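Local coordinates for protein oxidoreductase (Listeria innocua, PDB 3E18) that binds NAD through a Rossmann-type domain and is probably a dehydrogenase of the GFO/IDH/MocA family, its substrate unknown, at residues Phe147-Gly158 and Ile222-Phe233. Residues are numbered along the deposited sequence; the frame is centred on the assembly and turned at random.
Sequences FHLESRVHGANG and ITAQIEVGTTNF
Strands 146-154 and 223-229 are the parallel neighbours at the middle of the large mixed beta-sheet of the GFO/IDH/MocA C-terminal domain, the axes of their paired segments 4.7 Å apart. Backbone bonds run from Thr223 N to Phe147 O through to Gly229 N to Val153 O. The face bearing Leu149, Ser151, Val153, Ala224, Ile226 and Val228 is mostly apolar and packs on helix 173-188; Ser151, small enough to admit Ile226 CD1 against its CB, accepts a hydrogen bond at OG from Arg238 NH1.

The other face, turned to the second subunit, carries a polar chain. Thr223 OG1 meets the edge of the His148 ring in a hydrogen bond to ND1 (2.6 Å), while the other ring nitrogen, NE2, donates to Glu150 OE2. OE1 of that glutamate takes both NH1 and NH2 of Arg152 in an end-on salt bridge. With CG anti to the backbone N (chi1 -167°), Glu227 runs extended and its carboxylate reaches Arg152 and His154. Its OE2 receives a weak, bent bond from Arg152 NE at 3.3 Å and a shorter one from His154 NE2 at 2.6 Å, ring and carboxylate 10° from coplanar. Its OE1 takes Gln225 NE2 and a water that also accepts from Arg152 NH1. Two carboxylates thus probably balance the buried guanidinium.

Asn232 ND2 sits over the His154 ring and donates to Tyr240 of the second subunit; its OD1 occupies the place a CB on Gly229 would need. Asn232 N binds Gly155 O at 2.8 Å, and Ala156 CB rests on the Phe233 ring face, 4.0 Å from its centroid.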
loop_
_atom_site.group_PDB
_atom_site.type_symbol
_atom_site.label_atom_id
_atom_site.label_comp_id
_atom_site.label_asym_id
_atom_site.label_seq_id
_atom_site.Cartn_x
_atom_site.Cartn_y
_atom_site.Cartn_z
ATOM N N PHE A 147 4.477 14.371 -1.808
ATOM C CA PHE A 147 3.860 14.198 -0.480
ATOM C C PHE A 147 3.659 12.737 -0.089
ATOM O O PHE A 147 3.293 12.438 1.040
ATOM C CB PHE A 147 2.547 15.008 -0.343
ATOM C CG PHE A 147 1.428 14.578 -1.291
ATOM C CD1 PHE A 147 0.627 13.473 -1.013
ATOM C CD2 PHE A 147 1.158 15.313 -2.444
ATOM C CE1 PHE A 147 -0.398 13.083 -1.881
ATOM C CE2 PHE A 147 0.133 14.944 -3.305
ATOM C CZ PHE A 147 -0.640 13.821 -3.033
ATOM N N HIS A 148 3.908 11.813 -1.013
ATOM C CA HIS A 148 3.703 10.422 -0.707
ATOM C C HIS A 148 4.678 9.586 -1.530
ATOM O O HIS A 148 4.760 9.776 -2.730
ATOM C CB HIS A 148 2.253 9.996 -0.988
ATOM C CG HIS A 148 2.007 8.537 -0.743
ATOM N ND1 HIS A 148 1.905 8.002 0.523
ATOM C CD2 HIS A 148 1.894 7.496 -1.603
ATOM C CE1 HIS A 148 1.728 6.696 0.434
ATOM N NE2 HIS A 148 1.717 6.363 -0.845
ATOM N N LEU A 149 5.435 8.708 -0.870
ATOM C CA LEU A 149 6.458 7.885 -1.563
ATOM C C LEU A 149 6.290 6.421 -1.267
ATOM O O LEU A 149 6.111 6.032 -0.127
ATOM C CB LEU A 149 7.879 8.296 -1.133
ATOM C CG LEU A 149 8.359 9.728 -1.395
ATOM C CD1 LEU A 149 7.931 10.709 -0.285
ATOM C CD2 LEU A 149 9.868 9.714 -1.535
ATOM N N GLU A 150 6.404 5.566 -2.279
ATOM C CA GLU A 150 6.307 4.157 -1.996
ATOM C C GLU A 150 7.562 3.528 -2.555
ATOM O O GLU A 150 7.857 3.697 -3.723
ATOM C CB GLU A 150 5.038 3.529 -2.600
ATOM C CG GLU A 150 3.755 4.105 -2.026
ATOM C CD GLU A 150 2.478 3.567 -2.626
ATOM O OE1 GLU A 150 2.492 2.561 -3.385
ATOM O OE2 GLU A 150 1.433 4.174 -2.316
ATOM N N SER A 151 8.314 2.854 -1.687
ATOM C CA SER A 151 9.619 2.303 -2.018
ATOM C C SER A 151 9.570 0.814 -1.727
ATOM O O SER A 151 9.325 0.409 -0.588
ATOM C CB SER A 151 10.676 3.025 -1.175
ATOM O OG SER A 151 11.974 2.480 -1.347
ATOM N N ARG A 152 9.790 -0.020 -2.747
ATOM C CA ARG A 152 9.560 -1.453 -2.614
ATOM C C ARG A 152 10.728 -2.232 -3.185
ATOM O O ARG A 152 11.187 -1.944 -4.271
ATOM C CB ARG A 152 8.303 -1.888 -3.400
ATOM C CG ARG A 152 6.963 -1.429 -2.830
ATOM C CD ARG A 152 5.792 -1.913 -3.700
ATOM N NE ARG A 152 4.487 -1.546 -3.122
ATOM C CZ ARG A 152 3.819 -0.422 -3.376
ATOM N NH1 ARG A 152 2.649 -0.194 -2.790
ATOM N NH2 ARG A 152 4.316 0.490 -4.199
ATOM N N VAL A 153 11.206 -3.220 -2.447
ATOM C CA VAL A 153 12.131 -4.189 -3.026
ATOM C C VAL A 153 11.486 -5.561 -2.944
ATOM O O VAL A 153 11.360 -6.135 -1.863
ATOM C CB VAL A 153 13.531 -4.152 -2.342
ATOM C CG1 VAL A 153 14.430 -5.246 -2.917
ATOM C CG2 VAL A 153 14.192 -2.786 -2.540
ATOM N N HIS A 154 11.089 -6.092 -4.094
ATOM C CA HIS A 154 10.397 -7.368 -4.170
ATOM C C HIS A 154 11.257 -8.382 -4.907
ATOM O O HIS A 154 12.005 -8.029 -5.816
ATOM C CB HIS A 154 9.091 -7.206 -4.955
ATOM C CG HIS A 154 7.973 -6.574 -4.177
ATOM N ND1 HIS A 154 6.721 -6.378 -4.719
ATOM C CD2 HIS A 154 7.903 -6.125 -2.901
ATOM C CE1 HIS A 154 5.935 -5.813 -3.820
ATOM N NE2 HIS A 154 6.625 -5.652 -2.706
ATOM N N GLY A 155 11.119 -9.645 -4.538
ATOM C CA GLY A 155 11.811 -10.726 -5.249
ATOM C C GLY A 155 11.262 -12.045 -4.778
ATOM O O GLY A 155 10.426 -12.069 -3.890
ATOM N N ALA A 156 11.697 -13.151 -5.377
ATOM C CA ALA A 156 11.269 -14.451 -4.888
ATOM C C ALA A 156 12.453 -15.394 -4.688
ATOM O O ALA A 156 12.477 -16.501 -5.217
ATOM C CB ALA A 156 10.224 -15.060 -5.812
ATOM N N ASN A 157 13.432 -14.940 -3.914
ATOM C CA ASN A 157 14.620 -15.739 -3.624
ATOM C C ASN A 157 14.764 -16.115 -2.146
ATOM O O ASN A 157 15.696 -16.835 -1.768
ATOM C CB ASN A 157 15.878 -15.036 -4.151
ATOM C CG ASN A 157 15.997 -15.110 -5.667
ATOM O OD1 ASN A 157 15.636 -16.114 -6.278
ATOM N ND2 ASN A 157 16.506 -14.042 -6.281
ATOM N N GLY A 158 13.827 -15.655 -1.316
ATOM C CA GLY A 158 13.857 -15.976 0.107
ATOM C C GLY A 158 14.927 -15.199 0.853
ATOM O O GLY A 158 15.369 -14.146 0.390
ATOM N N ILE A 222 3.925 14.387 5.154
ATOM C CA ILE A 222 4.415 13.429 4.139
ATOM C C ILE A 222 4.177 12.008 4.607
ATOM O O ILE A 222 4.350 11.694 5.791
ATOM C CB ILE A 222 5.889 13.682 3.790
ATOM C CG1 ILE A 222 6.012 14.990 3.008
ATOM C CG2 ILE A 222 6.524 12.495 2.980
ATOM C CD1 ILE A 222 7.437 15.374 2.666
ATOM N N THR A 223 3.771 11.134 3.684
ATOM C CA THR A 223 3.517 9.764 4.050
ATOM C C THR A 223 4.389 8.857 3.173
ATOM O O THR A 223 4.850 9.253 2.099
ATOM C CB THR A 223 1.998 9.369 3.981
ATOM O OG1 THR A 223 1.512 9.530 2.644
ATOM C CG2 THR A 223 1.139 10.216 4.945
ATOM N N ALA A 224 4.675 7.673 3.666
ATOM C CA ALA A 224 5.500 6.740 2.897
ATOM C C ALA A 224 5.104 5.354 3.225
ATOM O O ALA A 224 4.702 5.074 4.338
ATOM C CB ALA A 224 6.991 6.945 3.196
ATOM N N GLN A 225 5.236 4.471 2.242
ATOM C CA GLN A 225 5.045 3.070 2.482
ATOM C C GLN A 225 6.324 2.423 2.008
ATOM O O GLN A 225 6.731 2.671 0.879
ATOM C CB GLN A 225 3.858 2.536 1.690
ATOM C CG GLN A 225 3.636 1.023 1.886
ATOM C CD GLN A 225 2.346 0.526 1.260
ATOM O OE1 GLN A 225 1.378 1.267 1.161
ATOM N NE2 GLN A 225 2.332 -0.738 0.821
ATOM N N ILE A 226 6.957 1.638 2.884
ATOM C CA ILE A 226 8.222 0.947 2.579
ATOM C C ILE A 226 7.960 -0.533 2.651
ATOM O O ILE A 226 7.321 -1.031 3.579
ATOM C CB ILE A 226 9.363 1.326 3.583
ATOM C CG1 ILE A 226 9.511 2.853 3.724
ATOM C CG2 ILE A 226 10.658 0.597 3.254
ATOM C CD1 ILE A 226 9.760 3.628 2.436
ATOM N N GLU A 227 8.469 -1.283 1.693
ATOM C CA GLU A 227 8.084 -2.669 1.691
ATOM C C GLU A 227 9.276 -3.442 1.180
ATOM O O GLU A 227 10.005 -2.948 0.328
ATOM C CB GLU A 227 6.918 -2.772 0.720
ATOM C CG GLU A 227 6.111 -4.006 0.703
ATOM C CD GLU A 227 4.894 -3.803 -0.171
ATOM O OE1 GLU A 227 3.940 -3.104 0.250
ATOM O OE2 GLU A 227 4.909 -4.321 -1.299
ATOM N N VAL A 228 9.505 -4.612 1.759
ATOM C CA VAL A 228 10.453 -5.584 1.222
ATOM C C VAL A 228 9.696 -6.875 1.189
ATOM O O VAL A 228 8.953 -7.185 2.119
ATOM C CB VAL A 228 11.723 -5.740 2.104
ATOM C CG1 VAL A 228 12.632 -6.892 1.593
ATOM C CG2 VAL A 228 12.536 -4.460 2.122
ATOM N N GLY A 229 9.876 -7.649 0.127
ATOM C CA GLY A 229 9.275 -8.957 0.090
ATOM C C GLY A 229 10.250 -9.891 -0.597
ATOM O O GLY A 229 10.953 -9.479 -1.522
ATOM N N THR A 230 10.296 -11.133 -0.125
ATOM C CA THR A 230 11.182 -12.162 -0.687
ATOM C C THR A 230 10.383 -13.363 -1.168
ATOM O O THR A 230 10.945 -14.426 -1.465
ATOM C CB THR A 230 12.288 -12.614 0.321
ATOM O OG1 THR A 230 11.703 -13.052 1.563
ATOM C CG2 THR A 230 13.268 -11.491 0.592
ATOM N N THR A 231 9.067 -13.179 -1.280
ATOM C CA THR A 231 8.139 -14.253 -1.674
ATOM C C THR A 231 7.222 -13.777 -2.810
ATOM O O THR A 231 6.087 -14.242 -2.956
ATOM C CB THR A 231 7.259 -14.682 -0.475
ATOM O OG1 THR A 231 6.695 -13.513 0.149
ATOM C CG2 THR A 231 8.093 -15.414 0.558
ATOM N N ASN A 232 7.719 -12.821 -3.592
ATOM C CA ASN A 232 6.927 -12.153 -4.608
ATOM C C ASN A 232 7.384 -12.580 -5.987
ATOM O O ASN A 232 8.387 -12.081 -6.496
ATOM C CB ASN A 232 7.089 -10.649 -4.480
ATOM C CG ASN A 232 6.749 -10.151 -3.104
ATOM O OD1 ASN A 232 7.289 -10.628 -2.105
ATOM N ND2 ASN A 232 5.852 -9.180 -3.040
ATOM N N PHE A 233 6.626 -13.485 -6.594
ATOM C CA PHE A 233 6.957 -14.033 -7.911
ATOM C C PHE A 233 6.655 -13.031 -9.024
ATOM O O PHE A 233 7.093 -13.188 -10.163
ATOM C CB PHE A 233 6.235 -15.364 -8.122
ATOM C CG PHE A 233 6.692 -16.447 -7.186
ATOM C CD1 PHE A 233 7.811 -17.228 -7.499
ATOM C CD2 PHE A 233 6.003 -16.704 -6.004
ATOM C CE1 PHE A 233 8.245 -18.224 -6.641
ATOM C CE2 PHE A 233 6.425 -17.701 -5.138
ATOM C CZ PHE A 233 7.557 -18.466 -5.458
HETATM O O HOH W 1 2.080 -2.643 -1.478
#